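Local coordinates for spherulin-4 (Aspergillus clavatus, PDB 5C5G), which acts as a glycoside hydrolase with a (beta/alpha) barrel fold and probably cleaves galactosaminogalactan, a fungal polysaccharide in whose biosynthesis the Aspergillus fumigatus Sph3 is required, at residues 82-86 / 87-91; 132-135 / 136-140. All blocks are in the same frame, centred on the assembly; numbering follows the deposited sequence.

Contact 1 (82-86 / 87-91) and contact 2 (132-135 / 136-140) sit on neighbouring helices of the barrel's outer layer, the first where helix 86-103 begins and the second where helix 124-139 runs out. Contact 1 is a surface contact built on polar grips: a capping side chain, a water and an extended arginine that reaches the end of strand 71-78. Contact 2 is partly buried and relies on backbone bonds, with aliphatic groups lying against carbonyl oxygens. Their centres are about 13 Å apart and the two meet directly, Val-89 CG1 packing 3.6 Å from Leu-133 CD2, while Ile-86 touches Leu-133 and the carboxylate carbon of Glu-132.

Contact 1: residues 82-86 / 87-91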
ATOM      1  N   ALA A  82     -15.584   7.654  -3.666  1.00 14.89           N
ATOM      2  CA  ALA A  82     -16.122   7.646  -5.025  1.00 17.43           C
ATOM      3  C   ALA A  82     -16.991   8.851  -5.331  1.00 17.79           C
ATOM      4  O   ALA A  82     -17.712   8.858  -6.329  1.00 21.15           O
ATOM      5  CB  ALA A  82     -16.865   6.332  -5.321  1.00 17.86           C
ATOM      6  N   LYS A  83     -16.905   9.873  -4.487  1.00 16.61           N
ATOM      7  CA  LYS A  83     -17.634  11.114  -4.711  1.00 20.18           C
ATOM      8  C   LYS A  83     -16.771  12.123  -5.459  1.00 19.55           C
ATOM      9  O   LYS A  83     -17.282  13.107  -5.985  1.00 19.51           O
ATOM     10  CB  LYS A  83     -18.094  11.727  -3.383  1.00 22.75           C
ATOM     11  CG  LYS A  83     -19.104  10.883  -2.621  1.00 30.27           C
ATOM     12  CD  LYS A  83     -19.228  11.346  -1.172  1.00 37.88           C
ATOM     13  N   ARG A  84     -15.464  11.898  -5.503  1.00 16.35           N
ATOM     14  CA  ARG A  84     -14.590  12.817  -6.198  1.00 15.97           C
ATOM     15  C   ARG A  84     -14.836  12.694  -7.690  1.00 15.76           C
ATOM     16  O   ARG A  84     -14.931  11.581  -8.226  1.00 17.47           O
ATOM     17  CB  ARG A  84     -13.130  12.510  -5.862  1.00 15.63           C
ATOM     18  CG  ARG A  84     -12.169  13.531  -6.411  1.00 15.80           C
ATOM     19  CD  ARG A  84     -10.805  13.323  -5.818  1.00 15.79           C
ATOM     20  NE  ARG A  84      -9.862  14.311  -6.334  1.00 14.60           N
ATOM     21  CZ  ARG A  84      -8.642  14.059  -6.795  1.00 13.55           C
ATOM     22  NH1 ARG A  84      -8.159  12.835  -6.826  1.00 12.73           N
ATOM     23  NH2 ARG A  84      -7.886  15.053  -7.240  1.00 14.63           N
ATOM     24  N   ASN A  85     -14.945  13.837  -8.357  1.00 18.08           N
ATOM     25  CA  ASN A  85     -15.161  13.870  -9.793  1.00 18.51           C
ATOM     26  C   ASN A  85     -14.137  12.996 -10.499  1.00 17.28           C
ATOM     27  O   ASN A  85     -12.942  13.123 -10.267  1.00 16.05           O
ATOM     28  CB  ASN A  85     -15.053  15.311 -10.292  1.00 20.39           C
ATOM     29  CG  ASN A  85     -15.584  15.485 -11.696  1.00 37.20           C
ATOM     30  OD1 ASN A  85     -15.245  14.728 -12.607  1.00 39.33           O
ATOM     31  ND2 ASN A  85     -16.433  16.489 -11.878  1.00 43.74           N
ATOM     32  N   ILE A  86     -14.612  12.094 -11.344  1.00 16.48           N
ATOM     33  CA  ILE A  86     -13.740  11.113 -11.956  1.00 17.00           C
ATOM     34  C   ILE A  86     -12.705  11.779 -12.870  1.00 14.52           C
ATOM     35  O   ILE A  86     -11.594  11.253 -13.032  1.00 15.06           O
ATOM     36  CB  ILE A  86     -14.563  10.013 -12.679  1.00 20.65           C
ATOM     37  CG1 ILE A  86     -13.685   8.782 -12.912  1.00 20.12           C
ATOM     38  CG2 ILE A  86     -15.199  10.549 -13.963  1.00 21.38           C
ATOM     39  CD1 ILE A  86     -14.470   7.517 -13.244  1.00 23.11           C
ATOM     40  N   SER A  87     -13.026  12.937 -13.438  1.00 16.70           N
ATOM     41  CA  SER A  87     -12.046  13.631 -14.260  1.00 16.40           C
ATOM     42  C   SER A  87     -10.861  14.122 -13.423  1.00 14.82           C
ATOM     43  O   SER A  87      -9.736  14.178 -13.918  1.00 15.89           O
ATOM     44  CB  SER A  87     -12.685  14.797 -15.020  1.00 24.13           C
ATOM     45  OG  SER A  87     -13.117  15.808 -14.130  1.00 36.00           O
ATOM     46  N   GLU A  88     -11.105  14.455 -12.157  1.00 16.05           N
ATOM     47  CA  GLU A  88     -10.036  14.905 -11.271  1.00 15.11           C
ATOM     48  C   GLU A  88      -9.192  13.721 -10.831  1.00 12.54           C
ATOM     49  O   GLU A  88      -7.966  13.800 -10.757  1.00 13.02           O
ATOM     50  CB  GLU A  88     -10.619  15.640 -10.064  1.00 16.98           C
ATOM     51  CG  GLU A  88     -11.307  16.944 -10.451  1.00 22.68           C
ATOM     52  CD  GLU A  88     -12.114  17.557  -9.325  1.00 34.16           C
ATOM     53  OE1 GLU A  88     -11.864  17.216  -8.150  1.00 37.37           O
ATOM     54  OE2 GLU A  88     -13.003  18.383  -9.624  1.00 42.57           O
ATOM     55  N   VAL A  89      -9.846  12.600 -10.568  1.00 11.61           N
ATOM     56  CA  VAL A  89      -9.125  11.377 -10.255  1.00 11.14           C
ATOM     57  C   VAL A  89      -8.235  11.000 -11.447  1.00 10.72           C
ATOM     58  O   VAL A  89      -7.061  10.673 -11.289  1.00 10.45           O
ATOM     59  CB  VAL A  89     -10.095  10.237  -9.920  1.00 11.20           C
ATOM     60  CG1 VAL A  89      -9.355   8.952  -9.692  1.00 11.52           C
ATOM     61  CG2 VAL A  89     -10.920  10.585  -8.687  1.00 14.22           C
ATOM     62  N   ARG A  90      -8.790  11.065 -12.648  1.00 11.06           N
ATOM     63  CA  ARG A  90      -8.037  10.737 -13.841  1.00 11.51           C
ATOM     64  C   ARG A  90      -6.852  11.683 -14.041  1.00 10.42           C
ATOM     65  O   ARG A  90      -5.782  11.248 -14.452  1.00 10.95           O
ATOM     66  CB  ARG A  90      -8.942  10.741 -15.055  1.00 14.57           C
ATOM     67  CG  ARG A  90      -8.227  10.382 -16.321  1.00 21.26           C
ATOM     68  CD  ARG A  90      -9.198   9.952 -17.386  1.00 33.16           C
ATOM     69  NE  ARG A  90      -8.499   9.354 -18.516  1.00 43.02           N
ATOM     70  CZ  ARG A  90      -9.061   8.527 -19.391  1.00 41.38           C
ATOM     71  NH1 ARG A  90     -10.335   8.193 -19.268  1.00 31.18           N
ATOM     72  NH2 ARG A  90      -8.341   8.032 -20.389  1.00 48.51           N
ATOM     73  N   ARG A  91      -7.029  12.974 -13.766  1.00 11.43           N
ATOM     74  CA  ARG A  91      -5.907  13.908 -13.873  1.00 11.23           C
ATOM     75  C   ARG A  91      -4.760  13.427 -12.995  1.00 10.20           C
ATOM     76  O   ARG A  91      -3.595  13.436 -13.406  1.00 10.83           O
ATOM     77  CB  ARG A  91      -6.317  15.331 -13.488  1.00 11.85           C
ATOM     78  CG  ARG A  91      -5.156  16.320 -13.467  1.00 12.75           C
ATOM     79  CD  ARG A  91      -4.470  16.395 -12.107  1.00 12.72           C
ATOM     80  NE  ARG A  91      -3.319  17.285 -12.158  1.00 11.86           N
ATOM     81  CZ  ARG A  91      -2.403  17.366 -11.202  1.00 12.81           C
ATOM     82  NH1 ARG A  91      -1.386  18.201 -11.334  1.00 13.63           N
ATOM     83  NH2 ARG A  91      -2.521  16.638 -10.101  1.00 12.72           N
TER
HETATM   84  O   HOH W   1     -14.741  16.336  -7.003  1.00 25.54           O
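Asn-85 OD1 is gripped twice by Ser-87, at 2.8 Å from Ser-87 OG and 3.0 Å from Ser-87 N. The amide N-H comes in close to the carbonyl plane of the side chain, tilted 16° from it, whereas the hydroxyl sits well above that plane. The hydroxyl reaches OD1 because chi1 (66°) sets OG between the Ser-87 N and carbonyl carbon. This makes Asn-85 the N-cap of helix 86-103, its side chain taking up an N-H of the first turn. The backbone oxygen of the cap is shared as well: Asn-85 O accepts from Val-89 N at 3.2 Å, in the carbonyl plane, and from Glu-88 N at 3.0 Å, from above it. In the (beta/alpha) barrel this is the turn in which the chain, having left strand 71-78, enters the following helix. A water then joins Asn-85 N to Glu-88 OE1, accepting from the first and donating to the second. Arg-84 reaches across the same turn with its chain extended from CG to NE, and its CG rests 3.9 Å from Val-89 CG2. One face of the guanidinium lies over the backbone at Glu-88 C and Val-89 N. Its salt bridge to Glu-88 is long, 4.0 Å from Arg-84 NE to Glu-88 OE1, with the two planes 66° apart. Asp-92 and Ala-78 O hold the guanidinium's outer nitrogens, and the Arg-84 side chain is about 7 Å from that of Tyr-76, which binds N-acetyl-D-galactosamine, though no sugar is bound to this chain in the model.

Contact 2: residues 132-135 / 136-140; sequences ELTD and VVKGT
Lys-138 leans back over the preceding turn of helix 124-139, where its N-H bonds Thr-134 O at 2.9 Å, nearly in line with the carbonyl. Its CB stands 3.4 Å from Thr-134 O, and its CG comes closer still, 3.1 Å from that same oxygen. CG also lies 4.0 Å from Thr-134 CG2, the two side chains running side by side in one direction. A bend at chi2 (-67°) then turns the chain, and the tip leads away to NZ, which reaches Asp-166 and His-147 O near strand 148-152. Val-136 and Val-137 repeat the close approach with methyl groups: Val-136 CG2 is 3.3 Å from Glu-132 O, and Val-137 CG2 equally near Leu-133 O. Each of these oxygens also takes an ordinary helical N-H bond from the same valine. Leu-133 and Val-137 pack on strand 112-116, which sets this helix of the beta-alpha-beta unit against the barrel wall. At the C-terminal end Val-136 O accepts from Gly-139 N and, at 2.7 Å, from Thr-140 OG1, the two donors coming from opposite faces of its plane; the bond of Gly-139 N to Asp-135 O is weak. The hydroxyl thus gives Val-136 O a second donor where the regular backbone bonding gives out.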
ATOM      1  N   GLU A 132     -14.028   1.694 -14.191  1.00 12.75           N
ATOM      2  CA  GLU A 132     -13.468   2.673 -15.108  1.00 13.92           C
ATOM      3  C   GLU A 132     -12.072   3.093 -14.660  1.00 13.38           C
ATOM      4  O   GLU A 132     -11.157   3.206 -15.474  1.00 14.00           O
ATOM      5  CB  GLU A 132     -14.372   3.905 -15.242  1.00 15.50           C
ATOM      6  CG  GLU A 132     -13.795   4.937 -16.197  1.00 19.54           C
ATOM      7  CD  GLU A 132     -14.764   6.012 -16.626  1.00 33.82           C
ATOM      8  OE1 GLU A 132     -15.974   5.894 -16.346  1.00 40.42           O
ATOM      9  OE2 GLU A 132     -14.299   6.980 -17.265  1.00 41.34           O
ATOM     10  N   LEU A 133     -11.895   3.329 -13.373  1.00 11.92           N
ATOM     11  CA  LEU A 133     -10.581   3.699 -12.870  1.00 11.80           C
ATOM     12  C   LEU A 133      -9.550   2.623 -13.125  1.00 11.20           C
ATOM     13  O   LEU A 133      -8.416   2.939 -13.478  1.00 11.56           O
ATOM     14  CB  LEU A 133     -10.628   4.045 -11.387  1.00 13.75           C
ATOM     15  CG  LEU A 133     -11.384   5.332 -11.057  1.00 14.63           C
ATOM     16  CD1 LEU A 133     -11.307   5.577  -9.555  1.00 15.94           C
ATOM     17  CD2 LEU A 133     -10.870   6.553 -11.835  1.00 18.77           C
ATOM     18  N   THR A 134      -9.917   1.367 -12.939  1.00 10.29           N
ATOM     19  CA  THR A 134      -9.002   0.284 -13.250  1.00 10.82           C
ATOM     20  C   THR A 134      -8.656   0.273 -14.734  1.00 11.70           C
ATOM     21  O   THR A 134      -7.489   0.085 -15.101  1.00 12.44           O
ATOM     22  CB  THR A 134      -9.556  -1.054 -12.749  1.00 12.07           C
ATOM     23  OG1 THR A 134      -9.446  -1.030 -11.328  1.00 11.99           O
ATOM     24  CG2 THR A 134      -8.760  -2.234 -13.280  1.00 14.11           C
ATOM     25  N   ASP A 135      -9.647   0.475 -15.596  1.00 12.21           N
ATOM     26  CA  ASP A 135      -9.372   0.558 -17.028  1.00 13.24           C
ATOM     27  C   ASP A 135      -8.389   1.677 -17.351  1.00 12.20           C
ATOM     28  O   ASP A 135      -7.505   1.523 -18.185  1.00 13.44           O
ATOM     29  CB  ASP A 135     -10.676   0.764 -17.817  1.00 17.46           C
ATOM     30  CG  ASP A 135     -11.517  -0.497 -17.921  1.00 22.09           C
ATOM     31  OD1 ASP A 135     -11.017  -1.596 -17.597  1.00 22.56           O
ATOM     32  OD2 ASP A 135     -12.681  -0.379 -18.352  1.00 28.07           O
ATOM     33  N   VAL A 136      -8.549   2.813 -16.694  1.00 12.90           N
ATOM     34  CA  VAL A 136      -7.633   3.926 -16.897  1.00 11.73           C
ATOM     35  C   VAL A 136      -6.220   3.555 -16.466  1.00 11.75           C
ATOM     36  O   VAL A 136      -5.252   3.783 -17.201  1.00 13.38           O
ATOM     37  CB  VAL A 136      -8.106   5.199 -16.162  1.00 14.65           C
ATOM     38  CG1 VAL A 136      -7.064   6.315 -16.268  1.00 15.87           C
ATOM     39  CG2 VAL A 136      -9.432   5.673 -16.731  1.00 16.23           C
ATOM     40  N   VAL A 137      -6.067   2.962 -15.289  1.00 10.54           N
ATOM     41  CA  VAL A 137      -4.741   2.584 -14.843  1.00 10.31           C
ATOM     42  C   VAL A 137      -4.113   1.571 -15.791  1.00 10.63           C
ATOM     43  O   VAL A 137      -2.942   1.706 -16.175  1.00 11.69           O
ATOM     44  CB  VAL A 137      -4.794   2.011 -13.438  1.00  9.95           C
ATOM     45  CG1 VAL A 137      -3.432   1.459 -13.016  1.00 11.25           C
ATOM     46  CG2 VAL A 137      -5.233   3.084 -12.476  1.00 10.25           C
ATOM     47  N   LYS A 138      -4.873   0.552 -16.174  1.00 11.61           N
ATOM     48  CA  LYS A 138      -4.348  -0.503 -17.039  1.00 13.00           C
ATOM     49  C   LYS A 138      -4.034  -0.002 -18.442  1.00 13.86           C
ATOM     50  O   LYS A 138      -3.230  -0.615 -19.141  1.00 17.31           O
ATOM     51  CB  LYS A 138      -5.338  -1.665 -17.128  1.00 15.79           C
ATOM     52  CG  LYS A 138      -5.635  -2.354 -15.799  1.00 22.08           C
ATOM     53  CD  LYS A 138      -4.450  -3.104 -15.211  1.00 30.94           C
ATOM     54  CE  LYS A 138      -4.856  -3.850 -13.929  1.00 34.13           C
ATOM     55  NZ  LYS A 138      -3.692  -4.376 -13.126  1.00 29.22           N
ATOM     56  N   GLY A 139      -4.669   1.087 -18.873  1.00 13.52           N
ATOM     57  CA  GLY A 139      -4.523   1.563 -20.239  1.00 16.32           C
ATOM     58  C   GLY A 139      -3.627   2.771 -20.437  1.00 15.82           C
ATOM     59  O   GLY A 139      -3.429   3.222 -21.567  1.00 19.05           O
ATOM     60  N   THR A 140      -3.072   3.306 -19.357  1.00 13.28           N
ATOM     61  CA  THR A 140      -2.282   4.528 -19.444  1.00 14.30           C
ATOM     62  C   THR A 140      -0.789   4.227 -19.451  1.00 13.60           C
ATOM     63  O   THR A 140      -0.249   3.619 -18.520  1.00 13.22           O
ATOM     64  CB  THR A 140      -2.618   5.479 -18.286  1.00 15.99           C
ATOM     65  OG1 THR A 140      -4.010   5.838 -18.334  1.00 16.06           O
ATOM     66  CG2 THR A 140      -1.810   6.753 -18.397  1.00 16.46           C
TER